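PDB 2ORY: lipase from Photobacterium sp. M37, which hydrolyses triacylglycerols to release fatty acids and is a psychrophilic, cold-adapted enzyme. Local coordinates for residues F65-Q77 with V86-D99. Numbering follows the deposited sequence.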
loop_
_atom_site.group_PDB
_atom_site.type_symbol
_atom_site.label_atom_id
_atom_site.label_comp_id
_atom_site.label_asym_id
_atom_site.label_seq_id
_atom_site.Cartn_x
_atom_site.Cartn_y
_atom_site.Cartn_z
ATOM N N PHE A 65 -4.919 -15.244 16.420
ATOM C CA PHE A 65 -5.263 -14.286 17.475
ATOM C C PHE A 65 -4.764 -12.855 17.331
ATOM O O PHE A 65 -4.720 -12.102 18.315
ATOM C CB PHE A 65 -4.847 -14.853 18.835
ATOM C CG PHE A 65 -5.481 -16.191 19.150
ATOM C CD1 PHE A 65 -4.703 -17.265 19.549
ATOM C CD2 PHE A 65 -6.858 -16.369 19.038
ATOM C CE1 PHE A 65 -5.290 -18.504 19.836
ATOM C CE2 PHE A 65 -7.454 -17.600 19.319
ATOM C CZ PHE A 65 -6.659 -18.670 19.721
ATOM N N THR A 66 -4.387 -12.489 16.109
ATOM C CA THR A 66 -3.942 -11.134 15.794
ATOM C C THR A 66 -3.997 -10.937 14.271
ATOM O O THR A 66 -3.663 -11.850 13.508
ATOM C CB THR A 66 -2.519 -10.850 16.303
ATOM O OG1 THR A 66 -2.128 -9.533 15.883
ATOM C CG2 THR A 66 -1.511 -11.888 15.762
ATOM N N ILE A 67 -4.445 -9.762 13.834
ATOM C CA ILE A 67 -4.543 -9.471 12.407
ATOM C C ILE A 67 -3.984 -8.100 12.054
ATOM O O ILE A 67 -3.653 -7.844 10.896
ATOM C CB ILE A 67 -6.008 -9.483 11.898
ATOM C CG1 ILE A 67 -6.731 -8.243 12.427
ATOM C CG2 ILE A 67 -6.744 -10.766 12.353
ATOM C CD1 ILE A 67 -8.053 -7.990 11.753
ATOM N N PHE A 68 -3.882 -7.222 13.050
ATOM C CA PHE A 68 -3.407 -5.874 12.812
ATOM C C PHE A 68 -2.105 -5.808 12.041
ATOM O O PHE A 68 -1.856 -4.822 11.365
ATOM C CB PHE A 68 -3.250 -5.107 14.128
ATOM C CG PHE A 68 -4.556 -4.682 14.756
ATOM C CD1 PHE A 68 -4.560 -3.920 15.920
ATOM C CD2 PHE A 68 -5.785 -5.056 14.199
ATOM C CE1 PHE A 68 -5.761 -3.535 16.529
ATOM C CE2 PHE A 68 -6.995 -4.675 14.801
ATOM C CZ PHE A 68 -6.982 -3.914 15.968
ATOM N N ASN A 69 -1.272 -6.846 12.131
ATOM C CA ASN A 69 0.012 -6.817 11.428
ATOM C C ASN A 69 0.087 -7.779 10.267
ATOM O O ASN A 69 1.173 -8.095 9.801
ATOM C CB ASN A 69 1.149 -7.106 12.397
ATOM C CG ASN A 69 1.161 -6.139 13.554
ATOM O OD1 ASN A 69 1.304 -4.924 13.356
ATOM N ND2 ASN A 69 0.986 -6.659 14.771
ATOM N N ASP A 70 -1.069 -8.255 9.814
ATOM C CA ASP A 70 -1.118 -9.169 8.683
ATOM C C ASP A 70 -0.446 -8.505 7.490
ATOM O O ASP A 70 -0.433 -7.280 7.380
ATOM C CB ASP A 70 -2.567 -9.502 8.314
ATOM C CG ASP A 70 -3.164 -10.595 9.190
ATOM O OD1 ASP A 70 -2.400 -11.369 9.795
ATOM O OD2 ASP A 70 -4.403 -10.691 9.253
ATOM N N ALA A 71 0.120 -9.305 6.601
ATOM C CA ALA A 71 0.764 -8.745 5.415
ATOM C C ALA A 71 0.882 -9.803 4.341
ATOM O O ALA A 71 0.868 -11.002 4.640
ATOM C CB ALA A 71 2.126 -8.216 5.765
ATOM N N MET A 72 0.993 -9.356 3.094
ATOM C CA MET A 72 1.120 -10.266 1.961
ATOM C C MET A 72 1.822 -9.584 0.796
ATOM O O MET A 72 1.603 -8.400 0.539
ATOM C CB MET A 72 -0.254 -10.750 1.488
ATOM C CG MET A 72 -0.192 -11.871 0.431
ATOM S SD MET A 72 0.070 -11.320 -1.305
ATOM C CE MET A 72 -1.584 -11.265 -1.878
ATOM N N MET A 73 2.675 -10.332 0.101
ATOM C CA MET A 73 3.372 -9.792 -1.056
ATOM C C MET A 73 3.534 -10.880 -2.107
ATOM O O MET A 73 3.731 -12.056 -1.769
ATOM C CB MET A 73 4.749 -9.236 -0.652
ATOM C CG MET A 73 5.603 -8.705 -1.821
ATOM S SD MET A 73 6.999 -7.792 -1.221
ATOM C CE MET A 73 7.938 -9.123 -0.400
ATOM N N TYR A 74 3.388 -10.490 -3.371
ATOM C CA TYR A 74 3.575 -11.405 -4.493
ATOM C C TYR A 74 4.147 -10.606 -5.664
ATOM O O TYR A 74 4.173 -9.361 -5.640
ATOM C CB TYR A 74 2.258 -12.109 -4.888
ATOM C CG TYR A 74 1.163 -11.219 -5.449
ATOM C CD1 TYR A 74 0.896 -11.188 -6.808
ATOM C CD2 TYR A 74 0.425 -10.375 -4.621
ATOM C CE1 TYR A 74 -0.074 -10.330 -7.334
ATOM C CE2 TYR A 74 -0.544 -9.507 -5.135
ATOM C CZ TYR A 74 -0.785 -9.488 -6.494
ATOM O OH TYR A 74 -1.689 -8.597 -7.022
ATOM N N VAL A 75 4.644 -11.331 -6.664
ATOM C CA VAL A 75 5.208 -10.722 -7.864
ATOM C C VAL A 75 4.550 -11.317 -9.120
ATOM O O VAL A 75 4.499 -12.536 -9.275
ATOM C CB VAL A 75 6.732 -10.964 -7.942
ATOM C CG1 VAL A 75 7.313 -10.209 -9.121
ATOM C CG2 VAL A 75 7.406 -10.540 -6.642
ATOM N N ILE A 76 4.037 -10.456 -10.001
ATOM C CA ILE A 76 3.404 -10.900 -11.251
ATOM C C ILE A 76 4.368 -10.539 -12.375
ATOM O O ILE A 76 4.932 -9.448 -12.385
ATOM C CB ILE A 76 2.074 -10.151 -11.577
ATOM C CG1 ILE A 76 1.182 -10.065 -10.343
ATOM C CG2 ILE A 76 1.340 -10.845 -12.703
ATOM C CD1 ILE A 76 1.534 -8.865 -9.461
ATOM N N GLN A 77 4.548 -11.450 -13.318
ATOM C CA GLN A 77 5.423 -11.202 -14.451
ATOM C C GLN A 77 4.598 -11.247 -15.731
ATOM O O GLN A 77 3.812 -12.171 -15.934
ATOM C CB GLN A 77 6.525 -12.262 -14.524
ATOM C CG GLN A 77 7.420 -12.127 -15.754
ATOM C CD GLN A 77 8.490 -13.207 -15.844
ATOM O OE1 GLN A 77 9.387 -13.136 -16.685
ATOM N NE2 GLN A 77 8.397 -14.214 -14.982
ATOM N N VAL A 86 5.661 -6.900 -11.649
ATOM C CA VAL A 86 4.862 -6.101 -10.720
ATOM C C VAL A 86 5.013 -6.721 -9.326
ATOM O O VAL A 86 4.786 -7.910 -9.161
ATOM C CB VAL A 86 3.340 -6.111 -11.060
ATOM C CG1 VAL A 86 2.562 -5.390 -9.968
ATOM C CG2 VAL A 86 3.084 -5.432 -12.380
ATOM N N ILE A 87 5.434 -5.940 -8.335
ATOM C CA ILE A 87 5.504 -6.445 -6.960
ATOM C C ILE A 87 4.307 -5.771 -6.242
ATOM O O ILE A 87 4.264 -4.546 -6.126
ATOM C CB ILE A 87 6.791 -6.015 -6.254
ATOM C CG1 ILE A 87 8.012 -6.630 -6.932
ATOM C CG2 ILE A 87 6.706 -6.384 -4.786
ATOM C CD1 ILE A 87 9.327 -6.168 -6.293
ATOM N N ALA A 88 3.333 -6.556 -5.792
ATOM C CA ALA A 88 2.158 -5.990 -5.125
ATOM C C ALA A 88 2.200 -6.326 -3.630
ATOM O O ALA A 88 2.566 -7.437 -3.240
ATOM C CB ALA A 88 0.871 -6.525 -5.771
ATOM N N ILE A 89 1.828 -5.354 -2.799
ATOM C CA ILE A 89 1.884 -5.514 -1.355
ATOM C C ILE A 89 0.562 -5.190 -0.679
ATOM O O ILE A 89 -0.125 -4.236 -1.041
ATOM C CB ILE A 89 3.025 -4.620 -0.781
ATOM C CG1 ILE A 89 4.380 -5.182 -1.267
ATOM C CG2 ILE A 89 2.937 -4.519 0.761
ATOM C CD1 ILE A 89 5.565 -4.273 -1.078
ATOM N N ARG A 90 0.222 -5.995 0.319
ATOM C CA ARG A 90 -1.018 -5.844 1.076
ATOM C C ARG A 90 -0.667 -5.841 2.557
ATOM O O ARG A 90 0.311 -6.474 2.961
ATOM C CB ARG A 90 -1.929 -7.050 0.790
ATOM C CG ARG A 90 -3.252 -7.068 1.522
ATOM C CD ARG A 90 -3.921 -8.439 1.476
ATOM N NE ARG A 90 -3.425 -9.308 2.534
ATOM C CZ ARG A 90 -3.819 -10.560 2.719
ATOM N NH1 ARG A 90 -4.723 -11.101 1.913
ATOM N NH2 ARG A 90 -3.296 -11.281 3.696
ATOM N N GLY A 91 -1.463 -5.121 3.345
ATOM C CA GLY A 91 -1.303 -5.069 4.786
ATOM C C GLY A 91 -2.555 -5.723 5.363
ATOM O O GLY A 91 -3.074 -6.658 4.767
ATOM N N THR A 92 -3.064 -5.222 6.488
ATOM C CA THR A 92 -4.265 -5.764 7.138
ATOM C C THR A 92 -5.546 -5.299 6.448
ATOM O O THR A 92 -5.515 -4.385 5.629
ATOM C CB THR A 92 -4.329 -5.278 8.575
ATOM O OG1 THR A 92 -3.021 -5.347 9.125
ATOM C CG2 THR A 92 -5.225 -6.127 9.409
ATOM N N ASN A 93 -6.665 -5.937 6.780
ATOM C CA ASN A 93 -7.958 -5.561 6.222
ATOM C C ASN A 93 -8.065 -4.062 6.445
ATOM O O ASN A 93 -8.177 -3.594 7.586
ATOM C CB ASN A 93 -9.072 -6.268 6.968
ATOM C CG ASN A 93 -10.426 -6.006 6.367
ATOM O OD1 ASN A 93 -10.579 -5.157 5.482
ATOM N ND2 ASN A 93 -11.431 -6.734 6.849
ATOM N N PRO A 94 -8.077 -3.291 5.350
ATOM C CA PRO A 94 -8.149 -1.830 5.385
ATOM C C PRO A 94 -9.404 -1.106 5.872
ATOM O O PRO A 94 -9.325 0.097 6.140
ATOM C CB PRO A 94 -7.801 -1.449 3.948
ATOM C CG PRO A 94 -8.505 -2.530 3.160
ATOM C CD PRO A 94 -8.205 -3.796 3.963
ATOM N N VAL A 95 -10.538 -1.795 6.009
ATOM C CA VAL A 95 -11.770 -1.094 6.402
ATOM C C VAL A 95 -11.798 -0.570 7.821
ATOM O O VAL A 95 -12.410 0.460 8.091
ATOM C CB VAL A 95 -13.036 -1.967 6.194
ATOM C CG1 VAL A 95 -13.059 -2.521 4.768
ATOM C CG2 VAL A 95 -13.073 -3.110 7.217
ATOM N N SER A 96 -11.120 -1.272 8.719
ATOM C CA SER A 96 -11.084 -0.903 10.127
ATOM C C SER A 96 -10.022 0.138 10.433
ATOM O O SER A 96 -9.220 -0.033 11.350
ATOM C CB SER A 96 -10.828 -2.155 10.961
ATOM O OG SER A 96 -11.853 -3.097 10.740
ATOM N N ILE A 97 -10.051 1.241 9.697
ATOM C CA ILE A 97 -9.067 2.300 9.866
ATOM C C ILE A 97 -8.760 2.740 11.303
ATOM O O ILE A 97 -7.590 2.878 11.673
ATOM C CB ILE A 97 -9.463 3.563 9.001
ATOM C CG1 ILE A 97 -9.513 3.183 7.522
ATOM C CG2 ILE A 97 -8.455 4.691 9.197
ATOM C CD1 ILE A 97 -10.242 4.193 6.666
ATOM N N SER A 98 -9.788 2.958 12.117
ATOM C CA SER A 98 -9.566 3.434 13.488
ATOM C C SER A 98 -8.720 2.461 14.309
ATOM O O SER A 98 -7.952 2.872 15.170
ATOM C CB SER A 98 -10.915 3.687 14.187
ATOM O OG SER A 98 -10.739 4.319 15.437
ATOM N N ASP A 99 -8.852 1.171 14.022
ATOM C CA ASP A 99 -8.098 0.160 14.752
ATOM C C ASP A 99 -6.648 0.009 14.299
ATOM O O ASP A 99 -5.754 0.117 15.130
ATOM C CB ASP A 99 -8.797 -1.204 14.686
ATOM C CG ASP A 99 -10.149 -1.208 15.416
ATOM O OD1 ASP A 99 -10.548 -0.145 15.939
ATOM O OD2 ASP A 99 -10.814 -2.263 15.464
HETATM O O HOH W 1 -0.633 -5.007 8.671
HETATM O O HOH W 2 -6.555 -8.542 7.876
#
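The guanidinium plane of R90 lies against M72, whose CB sits over one of its faces, 3.6 Å from R90 NE, while A71 O meets the group obliquely. R90 reaches this position with CG anti to its own N (chi1 179°) and a later bend at chi3; the long side chain lets its flat guanidinium lie over the methylene of M72. NE is buried without a partner, whereas NH1 makes a weak hydrogen bond to S16 O. The Y74 ring meets A88 CB obliquely, CE2 3.4 Å away: a small methyl leaves room for the aromatic, and Y74 OH is bonded to F12 O. Farther out, D99 backbone C lies over one face of the F68 ring, toward its rim, and D99 CB approaches F68 CZ at 3.5 Å; ring and carboxylate planes are turned 47° apart.

Six backbone bonds join M72, Y74 and I76 to R90, A88 and V86, the hydrogen-bonded pairs. At the intervening non-hydrogen-bonded pairs, M73 with I89 and V75 with I87, flexible or branched apolar chains run side by side on the other face; M73 SD fits against I89 CG1 at 3.7 Å. Past the strands, T92 OG1 donates to F68 O (2.6 Å) from well above the carbonyl plane, and it also accepts a bond from a water that donates to D70 O (2.6 Å from the water oxygen). A hydroxyl suits this corner because it can do both.

Strands 66-78 and 84-90 thus form an antiparallel beta hairpin in the mixed sheet of an alpha/beta-hydrolase, where I89 touches the probable nucleophile elbow around S174.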